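Local coordinates for protein deacetylase EF_0837 (Enterococcus faecalis, PDB 2ICS) that acts as a zinc-dependent amidohydrolase-superfamily esterase, deacetylating acetyl-(R)-mandelate with very low efficiency in vitro, and binds adenine beside its two zinc ions, at residues A[286-291]-A[339-344]. Numbering follows the deposited sequence.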
ATOM      1  N   LEU A 286       5.117  -6.491   4.830  1.00 24.19           N
ATOM      2  CA  LEU A 286       5.533  -5.746   3.644  1.00 24.28           C
ATOM      3  C   LEU A 286       6.929  -6.176   3.189  1.00 23.05           C
ATOM      4  O   LEU A 286       7.154  -6.400   2.004  1.00 23.23           O
ATOM      5  CB  LEU A 286       5.502  -4.245   3.932  1.00 23.93           C
ATOM      6  CG  LEU A 286       5.750  -3.318   2.736  1.00 22.43           C
ATOM      7  CD1 LEU A 286       4.618  -3.445   1.718  1.00 21.01           C
ATOM      8  CD2 LEU A 286       5.855  -1.891   3.239  1.00 19.93           C
ATOM      9  N   ALA A 287       7.853  -6.296   4.139  1.00 21.85           N
ATOM     10  CA  ALA A 287       9.224  -6.722   3.855  1.00 22.69           C
ATOM     11  C   ALA A 287       9.246  -7.985   2.987  1.00 22.12           C
ATOM     12  O   ALA A 287      10.003  -8.069   2.014  1.00 21.05           O
ATOM     13  CB  ALA A 287       9.971  -6.983   5.171  1.00 21.74           C
ATOM     14  N   THR A 288       8.407  -8.956   3.346  1.00 20.62           N
ATOM     15  CA  THR A 288       8.312 -10.218   2.621  1.00 20.91           C
ATOM     16  C   THR A 288       7.772 -10.008   1.206  1.00 21.85           C
ATOM     17  O   THR A 288       8.161 -10.703   0.268  1.00 21.19           O
ATOM     18  CB  THR A 288       7.397 -11.208   3.373  1.00 20.27           C
ATOM     19  OG1 THR A 288       7.956 -11.479   4.661  1.00 20.58           O
ATOM     20  CG2 THR A 288       7.263 -12.520   2.612  1.00 18.95           C
ATOM     21  N   THR A 289       6.868  -9.047   1.058  1.00 22.05           N
ATOM     22  CA  THR A 289       6.295  -8.754  -0.243  1.00 22.69           C
ATOM     23  C   THR A 289       7.376  -8.070  -1.080  1.00 22.82           C
ATOM     24  O   THR A 289       7.496  -8.314  -2.276  1.00 24.15           O
ATOM     25  CB  THR A 289       5.070  -7.829  -0.106  1.00 22.98           C
ATOM     26  OG1 THR A 289       4.158  -8.396   0.843  1.00 26.70           O
ATOM     27  CG2 THR A 289       4.356  -7.685  -1.441  1.00 20.49           C
HETATM   28  N   MSE A 290       8.167  -7.220  -0.434  1.00 21.32           N
HETATM   29  CA  MSE A 290       9.251  -6.517  -1.106  1.00 22.85           C
HETATM   30  C   MSE A 290      10.314  -7.514  -1.596  1.00 22.42           C
HETATM   31  O   MSE A 290      10.869  -7.357  -2.685  1.00 18.79           O
HETATM   32  CB  MSE A 290       9.876  -5.500  -0.147  1.00 24.84           C
HETATM   33  CG  MSE A 290       8.916  -4.378   0.260  1.00 29.54           C
HETATM   34 SE   MSE A 290       9.521  -3.378   1.812  1.00 39.31          SE
HETATM   35  CE  MSE A 290      11.042  -2.493   1.021  1.00 31.20           C
ATOM     36  N   GLU A 291      10.585  -8.540  -0.789  1.00 21.88           N
ATOM     37  CA  GLU A 291      11.564  -9.556  -1.150  1.00 23.40           C
ATOM     38  C   GLU A 291      11.056 -10.379  -2.332  1.00 23.55           C
ATOM     39  O   GLU A 291      11.844 -10.960  -3.077  1.00 21.47           O
ATOM     40  CB  GLU A 291      11.847 -10.476   0.042  1.00 24.33           C
ATOM     41  CG  GLU A 291      12.345  -9.739   1.276  1.00 26.88           C
ATOM     42  CD  GLU A 291      12.352 -10.613   2.509  1.00 28.29           C
ATOM     43  OE1 GLU A 291      11.525 -11.545   2.575  1.00 29.13           O
ATOM     44  OE2 GLU A 291      13.174 -10.359   3.417  1.00 31.79           O
ATOM     45  N   GLU A 339      20.811 -14.067   2.404  1.00 47.75           N
ATOM     46  CA  GLU A 339      20.400 -15.263   3.116  1.00 48.01           C
ATOM     47  C   GLU A 339      19.181 -15.841   2.413  1.00 47.93           C
ATOM     48  O   GLU A 339      18.185 -15.147   2.202  1.00 47.42           O
ATOM     49  CB  GLU A 339      20.065 -14.928   4.571  1.00 51.22           C
ATOM     50  CG  GLU A 339      19.881 -16.153   5.454  1.00 55.49           C
ATOM     51  CD  GLU A 339      19.811 -15.804   6.930  1.00 59.20           C
ATOM     52  OE1 GLU A 339      20.735 -15.121   7.422  1.00 61.88           O
ATOM     53  OE2 GLU A 339      18.838 -16.219   7.598  1.00 59.82           O
ATOM     54  N   GLU A 340      19.269 -17.110   2.038  1.00 46.69           N
ATOM     55  CA  GLU A 340      18.171 -17.759   1.344  1.00 45.62           C
ATOM     56  C   GLU A 340      16.907 -17.819   2.188  1.00 43.81           C
ATOM     57  O   GLU A 340      16.964 -17.891   3.416  1.00 43.10           O
ATOM     58  CB  GLU A 340      18.589 -19.159   0.891  1.00 46.29           C
ATOM     59  CG  GLU A 340      19.607 -19.118  -0.241  1.00 48.53           C
ATOM     60  CD  GLU A 340      19.876 -20.477  -0.856  1.00 49.73           C
ATOM     61  OE1 GLU A 340      20.548 -20.520  -1.907  1.00 50.16           O
ATOM     62  OE2 GLU A 340      19.423 -21.498  -0.293  1.00 51.61           O
ATOM     63  N   LYS A 341      15.767 -17.778   1.508  1.00 41.91           N
ATOM     64  CA  LYS A 341      14.463 -17.805   2.158  1.00 40.64           C
ATOM     65  C   LYS A 341      13.437 -18.249   1.125  1.00 39.69           C
ATOM     66  O   LYS A 341      13.493 -17.825  -0.032  1.00 38.74           O
ATOM     67  CB  LYS A 341      14.121 -16.402   2.661  1.00 41.29           C
ATOM     68  CG  LYS A 341      12.770 -16.244   3.332  1.00 41.34           C
ATOM     69  CD  LYS A 341      12.536 -14.769   3.644  1.00 40.38           C
ATOM     70  CE  LYS A 341      11.226 -14.528   4.370  1.00 42.22           C
ATOM     71  NZ  LYS A 341      11.011 -13.070   4.631  1.00 41.13           N
ATOM     72  N   THR A 342      12.513 -19.113   1.534  1.00 37.69           N
ATOM     73  CA  THR A 342      11.480 -19.589   0.625  1.00 36.50           C
ATOM     74  C   THR A 342      10.322 -18.604   0.611  1.00 35.50           C
ATOM     75  O   THR A 342       9.883 -18.131   1.661  1.00 36.63           O
ATOM     76  CB  THR A 342      10.950 -20.973   1.042  1.00 37.66           C
ATOM     77  OG1 THR A 342      12.004 -21.937   0.937  1.00 40.48           O
ATOM     78  CG2 THR A 342       9.802 -21.396   0.134  1.00 37.80           C
ATOM     79  N   LEU A 343       9.837 -18.289  -0.584  1.00 32.33           N
ATOM     80  CA  LEU A 343       8.735 -17.351  -0.734  1.00 30.90           C
ATOM     81  C   LEU A 343       7.636 -18.014  -1.534  1.00 29.14           C
ATOM     82  O   LEU A 343       7.894 -18.619  -2.570  1.00 29.65           O
ATOM     83  CB  LEU A 343       9.210 -16.083  -1.454  1.00 29.46           C
ATOM     84  CG  LEU A 343      10.357 -15.303  -0.804  1.00 28.06           C
ATOM     85  CD1 LEU A 343      10.813 -14.198  -1.746  1.00 27.98           C
ATOM     86  CD2 LEU A 343       9.914 -14.721   0.517  1.00 24.81           C
ATOM     87  N   THR A 344       6.407 -17.896  -1.047  1.00 30.12           N
ATOM     88  CA  THR A 344       5.252 -18.498  -1.707  1.00 30.09           C
ATOM     89  C   THR A 344       4.246 -17.418  -2.086  1.00 27.88           C
ATOM     90  O   THR A 344       3.951 -16.537  -1.282  1.00 27.19           O
ATOM     91  CB  THR A 344       4.551 -19.496  -0.766  1.00 30.75           C
ATOM     92  OG1 THR A 344       5.530 -20.354  -0.172  1.00 36.69           O
ATOM     93  CG2 THR A 344       3.544 -20.335  -1.532  1.00 31.37           C
TER
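Lys341 and Glu291 join a strand to a helix by a salt bridge in this TIM-barrel amidohydrolase. Segment 286-291, at the start of helix 286-296, lies across segment 339-344, the end of strand 331-344, at 91°, the axes of these two segments approaching to 9.5 Å. The tightly packed part is centred on Leu343, a buried residue whose two methyls divide the work: CD1 sits 3.6 Å from the backbone O of Glu291, while CD2 meets CG2 of Thr288 at 4.0 Å. The strand also pairs with strand 350-364, where Leu343 packs on Ala353 and Lys341 on Gln356. Lys341, partly exposed, forms the more open side, yet its CD and CE run close by OE1 of Glu291. With CG anti to the backbone N (chi1 178°) and every later torsion extended, the lysine reaches the helix and crosses the Glu291 side chain at about a right angle. The Thr288 hydroxyl takes only a weak hydrogen bond from NZ, 3.4 Å from OG1, and is held mainly by Asp285. Across the carboxylate, Glu291 OE2 accepts a hydrogen bond from the backbone N-H of Ile357, which helps fix the group's orientation. Its other oxygen, OE1, offers the syn lone pair to Lys341 NZ at 2.6 Å.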